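Local coordinates for hypothetical protein TM0486 (Thermotoga maritima, PDB 1VK8), which binds thiamin and is involved in the response of the cell to oxidative conditions, at residues V16-K21 with L87-K92; H32-R37 with Q78-F83. One frame throughout, in Å; residues are numbered along the deposited sequence.

Contact 1 (V16-K21 with L87-K92); sequences VTVSIK and LDIDYK
Val18 lays both of its methyl groups alongside Ile89, CG2 coming within 3.9 Å of Ile89 CG1, in a non-hydrogen-bonded pair of two antiparallel strands. On the same face Leu87 reaches over to Ile20, its CD2 3.8 Å from Ile20 CG1, while at the other end Val16 CG1 meets Tyr91 CD2 obliquely. The backbones are joined through the alternate residues. Ser19 and Asp88 exchange two hydrogen bonds, Ser19 N to Asp88 O at 3.0 Å and Asp88 N to Ser19 O at 2.9 Å. Thr17 O accepts from Asp90 N at 2.9 Å. The Thr17 hydroxyl, set between the backbone N and the carbonyl carbon (chi1 69°), lies beside Asp90 CB on the polar face. There a water donates to Asp88 O (2.8 Å) and also bonds Thr17 OG1 and Ser19 OG, so that Asp88 O is gripped by an amide and a water; Ser19 OG is hydrogen-bonded as well to Thr57 OG1. Lys101 bonds Thr17 OG1 and forms a salt bridge with Asp90, which is paired also with Arg82 of the second subunit. The apolar face lies under helix 62-76, where Val16 and Val18 touch Ile65 and Leu87 touches Met66; strand 56-60 flanks 16-21, and a strand of the second subunit continues the sheet beyond 87-92.

Contact 2 (H32-R37 with Q78-F83); sequences HEVIDR and QFAKRF
Phe79 turns one face of its ring to the aliphatic part of Arg37, a CH-pi contact that joins helix 31-43 to the turn between helix 62-76 and strand 82-92 in this ferredoxin-like alpha+beta sandwich (beta-alpha-beta-beta-alpha-beta). Arg37 CG stands 3.8 Å from the ring centroid and only 15° off the ring normal, and the methylenes CB and CD lie against the CE2 and CZ side of the ring. The side chains cross at about a right angle. Arg37 bends at chi2 (-54°) and chi3, and its guanidinium plane is turned 78° from that of the ring. Glu33 approaches obliquely, OE2 lying 4.0 Å from Phe79 CD1. At the base of the Phe79 side chain, Val34 CG2 packs at 4.3 Å against both Phe79 CB and Ala80 CB.

The opposite ring face is backed by Gln78 CB, while Tyr75 meets Phe79 edge-to-face and also touches Arg37. With an alanine at Phe79, the Arg37 methylenes are likely to lose their aromatic cover, leaving a gap between the helix and the turn. Charged neighbours hold the surrounding groups: Glu40 pairs with the Arg37 guanidinium about one helical turn on, and Arg30 reaches both the Glu33 carboxylate and Phe79 O. Pro24, at the end of strand 16-24, packs against Val34 and Ala80. That same Val34 CG2, anti to its carbonyl carbon, comes within 3.9 Å of Phe79 O.

In the fold
Contacts 1 and 2 lie on opposite sides of the chain's centre, their own centres about 21 Å apart, and are tied by strand 82-92, which starts at the turn of contact 2 and supplies 87-92 to contact 1. Strand 16-24 likewise leads from contact 1 toward helix 31-43. The same subunit interface engages both: Arg82 in contact 2 makes the reciprocal of the bridge to Asp90 in contact 1, and Phe83 stacks on Tyr91 of the second subunit. Both contacts also touch the third subunit. An unidentified ligand lies about 4 Å from the Ile20 side chain; it probably comes from the crystallisation liquor and is not identified as thiamin, though it may mark a pocket beside contact 1.

Contact 1 (V16-K21 with L87-K92)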
ATOM      1  N   VAL C  16     -13.392 -12.120   4.322  1.00  7.61           N
ATOM      2  CA  VAL C  16     -12.117 -11.425   4.358  1.00  8.20           C
ATOM      3  C   VAL C  16     -12.420  -9.964   4.677  1.00  7.62           C
ATOM      4  O   VAL C  16     -13.560  -9.561   4.622  1.00  8.09           O
ATOM      5  CB  VAL C  16     -11.353 -11.506   2.992  1.00  6.86           C
ATOM      6  CG1 VAL C  16     -10.923 -12.927   2.687  1.00 13.28           C
ATOM      7  CG2 VAL C  16     -12.182 -10.951   1.828  1.00 10.00           C
ATOM      8  N   THR C  17     -11.388  -9.183   4.986  1.00  7.99           N
ATOM      9  CA  THR C  17     -11.504  -7.733   4.985  1.00  9.46           C
ATOM     10  C   THR C  17     -10.668  -7.215   3.836  1.00  9.62           C
ATOM     11  O   THR C  17      -9.605  -7.765   3.519  1.00  9.09           O
ATOM     12  CB  THR C  17     -11.069  -7.077   6.337  1.00 12.19           C
ATOM     13  OG1 THR C  17      -9.650  -7.217   6.535  1.00 13.19           O
ATOM     14  CG2 THR C  17     -11.697  -7.761   7.529  1.00 11.09           C
ATOM     15  N   VAL C  18     -11.174  -6.169   3.201  1.00  8.36           N
ATOM     16  CA  VAL C  18     -10.537  -5.530   2.062  1.00  7.90           C
ATOM     17  C   VAL C  18     -10.651  -4.034   2.262  1.00  8.07           C
ATOM     18  O   VAL C  18     -11.758  -3.475   2.302  1.00  9.11           O
ATOM     19  CB  VAL C  18     -11.226  -5.918   0.725  1.00  6.56           C
ATOM     20  CG1 VAL C  18     -10.525  -5.285  -0.456  1.00  9.32           C
ATOM     21  CG2 VAL C  18     -11.250  -7.475   0.583  1.00 10.53           C
ATOM     22  N   SER C  19      -9.503  -3.384   2.400  1.00  8.95           N
ATOM     23  CA  SER C  19      -9.445  -1.947   2.494  1.00 10.00           C
ATOM     24  C   SER C  19      -9.135  -1.395   1.133  1.00  9.06           C
ATOM     25  O   SER C  19      -8.245  -1.875   0.444  1.00  8.24           O
ATOM     26  CB  SER C  19      -8.399  -1.555   3.539  1.00 12.85           C
ATOM     27  OG  SER C  19      -8.769  -2.141   4.780  1.00 19.66           O
ATOM     28  N   ILE C  20      -9.906  -0.391   0.739  1.00  7.86           N
ATOM     29  CA  ILE C  20      -9.919   0.141  -0.601  1.00  7.72           C
ATOM     30  C   ILE C  20      -9.535   1.611  -0.504  1.00  8.89           C
ATOM     31  O   ILE C  20     -10.107   2.366   0.300  1.00  6.28           O
ATOM     32  CB  ILE C  20     -11.331   0.014  -1.199  1.00  7.78           C
ATOM     33  CG1 ILE C  20     -11.760  -1.440  -1.266  1.00  8.24           C
ATOM     34  CG2 ILE C  20     -11.415   0.667  -2.582  1.00  9.57           C
ATOM     35  CD1 ILE C  20     -13.210  -1.616  -1.582  1.00  9.82           C
ATOM     36  N   LYS C  21      -8.583   2.016  -1.340  1.00  8.25           N
ATOM     37  CA  LYS C  21      -8.155   3.406  -1.433  1.00  5.80           C
ATOM     38  C   LYS C  21      -8.197   3.832  -2.884  1.00  4.85           C
ATOM     39  O   LYS C  21      -7.674   3.150  -3.759  1.00  7.36           O
ATOM     40  CB  LYS C  21      -6.742   3.592  -0.882  1.00  7.76           C
ATOM     41  CG  LYS C  21      -6.240   5.008  -0.858  1.00  7.40           C
ATOM     42  CD  LYS C  21      -4.788   5.105  -0.438  1.00  8.29           C
ATOM     43  CE  LYS C  21      -4.380   6.521  -0.116  1.00  8.56           C
ATOM     44  NZ  LYS C  21      -4.730   6.893   1.304  1.00 12.46           N
ATOM     45  N   LEU C  87      -6.075  -2.078  -3.138  1.00  7.59           N
ATOM     46  CA  LEU C  87      -6.760  -3.030  -2.267  1.00  7.08           C
ATOM     47  C   LEU C  87      -5.748  -3.679  -1.326  1.00  9.73           C
ATOM     48  O   LEU C  87      -4.676  -4.141  -1.754  1.00  8.03           O
ATOM     49  CB  LEU C  87      -7.396  -4.139  -3.082  1.00  7.42           C
ATOM     50  CG  LEU C  87      -8.328  -3.805  -4.245  1.00 13.46           C
ATOM     51  CD1 LEU C  87      -8.972  -5.105  -4.704  1.00 16.75           C
ATOM     52  CD2 LEU C  87      -9.366  -2.802  -3.889  1.00 12.46           C
ATOM     53  N   ASP C  88      -6.100  -3.741  -0.043  1.00  6.03           N
ATOM     54  CA  ASP C  88      -5.288  -4.411   0.969  1.00  7.69           C
ATOM     55  C   ASP C  88      -6.193  -5.473   1.590  1.00  8.29           C
ATOM     56  O   ASP C  88      -7.096  -5.187   2.391  1.00  6.54           O
ATOM     57  CB  ASP C  88      -4.771  -3.342   1.955  1.00 10.85           C
ATOM     58  CG  ASP C  88      -4.132  -3.909   3.209  1.00 13.91           C
ATOM     59  OD1 ASP C  88      -3.584  -5.003   3.122  1.00 15.70           O
ATOM     60  OD2 ASP C  88      -4.081  -3.286   4.315  1.00 18.41           O
ATOM     61  N   ILE C  89      -5.967  -6.717   1.183  1.00  6.17           N
ATOM     62  CA  ILE C  89      -6.839  -7.844   1.542  1.00  7.12           C
ATOM     63  C   ILE C  89      -6.203  -8.635   2.675  1.00  7.10           C
ATOM     64  O   ILE C  89      -5.063  -9.034   2.561  1.00  8.16           O
ATOM     65  CB  ILE C  89      -7.042  -8.772   0.330  1.00  8.38           C
ATOM     66  CG1 ILE C  89      -7.637  -8.003  -0.857  1.00  6.13           C
ATOM     67  CG2 ILE C  89      -7.913 -10.000   0.715  1.00 12.02           C
ATOM     68  CD1 ILE C  89      -7.203  -8.548  -2.147  1.00  9.34           C
ATOM     69  N   ASP C  90      -6.935  -8.853   3.769  1.00  5.79           N
ATOM     70  CA  ASP C  90      -6.480  -9.734   4.826  1.00  5.76           C
ATOM     71  C   ASP C  90      -7.203 -11.060   4.594  1.00  5.74           C
ATOM     72  O   ASP C  90      -8.414 -11.161   4.738  1.00  7.20           O
ATOM     73  CB  ASP C  90      -6.840  -9.164   6.206  1.00  7.57           C
ATOM     74  CG  ASP C  90      -6.194  -9.945   7.347  1.00 12.76           C
ATOM     75  OD1 ASP C  90      -5.457 -10.915   7.091  1.00 14.24           O
ATOM     76  OD2 ASP C  90      -6.394  -9.654   8.533  1.00 16.23           O
ATOM     77  N   TYR C  91      -6.455 -12.054   4.160  1.00  7.08           N
ATOM     78  CA  TYR C  91      -7.025 -13.314   3.750  1.00  7.39           C
ATOM     79  C   TYR C  91      -6.702 -14.346   4.806  1.00  5.75           C
ATOM     80  O   TYR C  91      -5.571 -14.570   5.107  1.00  6.61           O
ATOM     81  CB  TYR C  91      -6.431 -13.740   2.413  1.00  9.71           C
ATOM     82  CG  TYR C  91      -7.161 -14.893   1.772  1.00  7.60           C
ATOM     83  CD1 TYR C  91      -6.918 -16.194   2.177  1.00 12.21           C
ATOM     84  CD2 TYR C  91      -8.094 -14.673   0.751  1.00  9.49           C
ATOM     85  CE1 TYR C  91      -7.594 -17.258   1.602  1.00 16.12           C
ATOM     86  CE2 TYR C  91      -8.784 -15.732   0.183  1.00  8.65           C
ATOM     87  CZ  TYR C  91      -8.519 -17.015   0.601  1.00 13.11           C
ATOM     88  OH  TYR C  91      -9.164 -18.086   0.024  1.00 23.29           O
ATOM     89  N   LYS C  92      -7.704 -14.966   5.373  1.00  6.17           N
ATOM     90  CA  LYS C  92      -7.478 -15.966   6.410  1.00  5.46           C
ATOM     91  C   LYS C  92      -8.377 -17.166   6.144  1.00  9.14           C
ATOM     92  O   LYS C  92      -9.577 -17.032   5.996  1.00  7.65           O
ATOM     93  CB  LYS C  92      -7.776 -15.388   7.802  1.00  6.09           C
ATOM     94  CG  LYS C  92      -7.411 -16.348   8.933  1.00  8.65           C
ATOM     95  CD  LYS C  92      -7.778 -15.827  10.295  1.00 14.84           C
ATOM     96  CE  LYS C  92      -7.560 -16.900  11.372  1.00 18.71           C
ATOM     97  NZ  LYS C  92      -7.769 -16.326  12.703  1.00 13.83           N
TER
HETATM   98  O   HOH W   1      -8.091  -5.258   5.000  1.00 15.76           O

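Contact 2 (H32-R37 with Q78-F83)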
ATOM      1  N   HIS C  32     -12.228  15.314  -3.599  1.00 33.21           N
ATOM      2  CA  HIS C  32     -13.264  14.857  -2.662  1.00 35.01           C
ATOM      3  C   HIS C  32     -14.544  14.366  -3.336  1.00 34.17           C
ATOM      4  O   HIS C  32     -15.271  13.583  -2.753  1.00 35.94           O
ATOM      5  CB  HIS C  32     -13.607  15.963  -1.631  1.00 38.31           C
ATOM      6  CG  HIS C  32     -13.489  15.530  -0.194  1.00 46.32           C
ATOM      7  ND1 HIS C  32     -13.653  14.218   0.212  1.00 58.60           N
ATOM      8  CD2 HIS C  32     -13.234  16.242   0.932  1.00 53.70           C
ATOM      9  CE1 HIS C  32     -13.498  14.142   1.524  1.00 62.05           C
ATOM     10  NE2 HIS C  32     -13.246  15.357   1.986  1.00 58.71           N
ATOM     11  N   GLU C  33     -14.830  14.809  -4.549  1.00 32.32           N
ATOM     12  CA  GLU C  33     -16.025  14.340  -5.233  1.00 32.02           C
ATOM     13  C   GLU C  33     -15.860  12.914  -5.713  1.00 29.13           C
ATOM     14  O   GLU C  33     -16.773  12.111  -5.555  1.00 29.77           O
ATOM     15  CB  GLU C  33     -16.371  15.218  -6.423  1.00 32.76           C
ATOM     16  CG  GLU C  33     -17.743  14.922  -7.025  1.00 40.44           C
ATOM     17  CD  GLU C  33     -17.820  15.261  -8.507  1.00 49.04           C
ATOM     18  OE1 GLU C  33     -17.279  16.325  -8.902  1.00 53.06           O
ATOM     19  OE2 GLU C  33     -18.416  14.463  -9.274  1.00 49.14           O
ATOM     20  N   VAL C  34     -14.715  12.617  -6.327  1.00 23.14           N
ATOM     21  CA  VAL C  34     -14.378  11.251  -6.718  1.00 19.10           C
ATOM     22  C   VAL C  34     -14.438  10.299  -5.511  1.00 16.43           C
ATOM     23  O   VAL C  34     -15.006   9.220  -5.599  1.00 15.30           O
ATOM     24  CB  VAL C  34     -12.965  11.166  -7.305  1.00 19.75           C
ATOM     25  CG1 VAL C  34     -12.645   9.738  -7.710  1.00 17.29           C
ATOM     26  CG2 VAL C  34     -12.786  12.151  -8.474  1.00 22.96           C
ATOM     27  N   ILE C  35     -13.837  10.706  -4.395  1.00 15.34           N
ATOM     28  CA  ILE C  35     -13.790   9.873  -3.197  1.00 14.13           C
ATOM     29  C   ILE C  35     -15.160   9.661  -2.613  1.00 13.57           C
ATOM     30  O   ILE C  35     -15.473   8.565  -2.162  1.00 14.31           O
ATOM     31  CB  ILE C  35     -12.829  10.467  -2.148  1.00 17.86           C
ATOM     32  CG1 ILE C  35     -11.405  10.565  -2.704  1.00 20.52           C
ATOM     33  CG2 ILE C  35     -12.827   9.607  -0.878  1.00 18.28           C
ATOM     34  CD1 ILE C  35     -10.886   9.310  -3.247  1.00 30.22           C
ATOM     35  N   ASP C  36     -15.981  10.706  -2.631  1.00 15.07           N
ATOM     36  CA  ASP C  36     -17.360  10.627  -2.185  1.00 13.99           C
ATOM     37  C   ASP C  36     -18.162   9.595  -2.970  1.00 13.93           C
ATOM     38  O   ASP C  36     -18.988   8.890  -2.404  1.00 13.88           O
ATOM     39  CB  ASP C  36     -18.072  11.991  -2.362  1.00 18.83           C
ATOM     40  CG  ASP C  36     -17.634  13.047  -1.354  1.00 21.09           C
ATOM     41  OD1 ASP C  36     -16.751  12.783  -0.512  1.00 31.76           O
ATOM     42  OD2 ASP C  36     -18.138  14.186  -1.351  1.00 31.43           O
ATOM     43  N   ARG C  37     -17.974   9.564  -4.286  1.00 13.88           N
ATOM     44  CA  ARG C  37     -18.708   8.642  -5.161  1.00 12.31           C
ATOM     45  C   ARG C  37     -18.258   7.220  -4.889  1.00  8.76           C
ATOM     46  O   ARG C  37     -19.061   6.312  -4.882  1.00  8.29           O
ATOM     47  CB  ARG C  37     -18.470   8.963  -6.644  1.00 12.87           C
ATOM     48  CG  ARG C  37     -18.971  10.337  -7.113  1.00 18.21           C
ATOM     49  CD  ARG C  37     -20.430  10.640  -6.836  1.00 30.07           C
ATOM     50  NE  ARG C  37     -20.554  11.955  -6.187  1.00 42.89           N
ATOM     51  CZ  ARG C  37     -20.897  12.183  -4.911  1.00 47.73           C
ATOM     52  NH1 ARG C  37     -21.201  11.191  -4.067  1.00 45.48           N
ATOM     53  NH2 ARG C  37     -20.946  13.438  -4.478  1.00 53.22           N
ATOM     54  N   GLN C  78     -16.092   7.439 -14.941  1.00 15.38           N
ATOM     55  CA  GLN C  78     -16.927   8.606 -15.277  1.00 16.84           C
ATOM     56  C   GLN C  78     -16.411   9.887 -14.611  1.00 15.35           C
ATOM     57  O   GLN C  78     -16.623  10.972 -15.111  1.00 17.85           O
ATOM     58  CB  GLN C  78     -18.359   8.475 -14.762  1.00 18.11           C
ATOM     59  CG  GLN C  78     -19.094   7.168 -14.937  1.00 27.61           C
ATOM     60  CD  GLN C  78     -20.357   7.099 -14.049  1.00 32.18           C
ATOM     61  OE1 GLN C  78     -20.955   8.130 -13.708  1.00 36.86           O
ATOM     62  NE2 GLN C  78     -20.757   5.891 -13.690  1.00 34.31           N
ATOM     63  N   PHE C  79     -15.832   9.756 -13.428  1.00 12.35           N
ATOM     64  CA  PHE C  79     -15.448  10.898 -12.593  1.00 13.44           C
ATOM     65  C   PHE C  79     -13.958  11.267 -12.669  1.00 16.09           C
ATOM     66  O   PHE C  79     -13.553  12.400 -12.333  1.00 16.17           O
ATOM     67  CB  PHE C  79     -15.839  10.607 -11.158  1.00 12.27           C
ATOM     68  CG  PHE C  79     -17.274  10.194 -11.004  1.00 16.90           C
ATOM     69  CD1 PHE C  79     -18.296  11.065 -11.376  1.00 20.64           C
ATOM     70  CD2 PHE C  79     -17.607   8.933 -10.507  1.00 13.24           C
ATOM     71  CE1 PHE C  79     -19.622  10.689 -11.251  1.00 23.99           C
ATOM     72  CE2 PHE C  79     -18.911   8.552 -10.377  1.00 16.90           C
ATOM     73  CZ  PHE C  79     -19.937   9.428 -10.746  1.00 25.67           C
ATOM     74  N   ALA C  80     -13.153  10.319 -13.140  1.00 15.78           N
ATOM     75  CA  ALA C  80     -11.719  10.498 -13.213  1.00 14.85           C
ATOM     76  C   ALA C  80     -11.189   9.552 -14.276  1.00 13.44           C
ATOM     77  O   ALA C  80     -11.375   8.350 -14.197  1.00 15.47           O
ATOM     78  CB  ALA C  80     -11.094  10.203 -11.890  1.00 15.40           C
ATOM     79  N   LYS C  81     -10.529  10.124 -15.252  1.00 11.56           N
ATOM     80  CA  LYS C  81      -9.975   9.389 -16.371  1.00 15.47           C
ATOM     81  C   LYS C  81      -8.746   8.591 -15.941  1.00 13.66           C
ATOM     82  O   LYS C  81      -8.356   7.677 -16.640  1.00 15.32           O
ATOM     83  CB  LYS C  81      -9.547  10.358 -17.471  1.00 17.39           C
ATOM     84  CG  LYS C  81     -10.611  10.640 -18.544  1.00 28.07           C
ATOM     85  CD  LYS C  81     -11.940  11.064 -17.943  1.00 36.50           C
ATOM     86  CE  LYS C  81     -12.984   9.957 -18.011  1.00 41.48           C
ATOM     87  NZ  LYS C  81     -14.311  10.438 -17.482  1.00 37.55           N
ATOM     88  N   ARG C  82      -8.115   8.991 -14.842  1.00 10.30           N
ATOM     89  CA  ARG C  82      -6.955   8.289 -14.316  1.00  7.75           C
ATOM     90  C   ARG C  82      -6.993   8.277 -12.794  1.00  7.80           C
ATOM     91  O   ARG C  82      -7.176   9.311 -12.167  1.00  6.76           O
ATOM     92  CB  ARG C  82      -5.686   8.975 -14.775  1.00  8.49           C
ATOM     93  CG  ARG C  82      -4.387   8.384 -14.254  1.00 12.65           C
ATOM     94  CD  ARG C  82      -3.776   7.434 -15.208  1.00 16.08           C
ATOM     95  NE  ARG C  82      -2.468   6.894 -14.857  1.00 14.17           N
ATOM     96  CZ  ARG C  82      -1.312   7.233 -15.424  1.00 16.44           C
ATOM     97  NH1 ARG C  82      -1.220   8.208 -16.305  1.00 13.25           N
ATOM     98  NH2 ARG C  82      -0.218   6.590 -15.087  1.00 11.28           N
ATOM     99  N   PHE C  83      -6.814   7.104 -12.211  1.00  6.12           N
ATOM    100  CA  PHE C  83      -6.776   6.965 -10.771  1.00  5.95           C
ATOM    101  C   PHE C  83      -5.998   5.749 -10.366  1.00  5.60           C
ATOM    102  O   PHE C  83      -5.890   4.781 -11.124  1.00  7.47           O
ATOM    103  CB  PHE C  83      -8.182   6.919 -10.134  1.00  6.86           C
ATOM    104  CG  PHE C  83      -9.077   5.856 -10.675  1.00  7.43           C
ATOM    105  CD1 PHE C  83      -9.898   6.108 -11.761  1.00  5.11           C
ATOM    106  CD2 PHE C  83      -9.130   4.607 -10.085  1.00  9.02           C
ATOM    107  CE1 PHE C  83     -10.753   5.121 -12.247  1.00  8.71           C
ATOM    108  CE2 PHE C  83      -9.939   3.613 -10.583  1.00  5.72           C
ATOM    109  CZ  PHE C  83     -10.775   3.870 -11.654  1.00  7.05           C
TER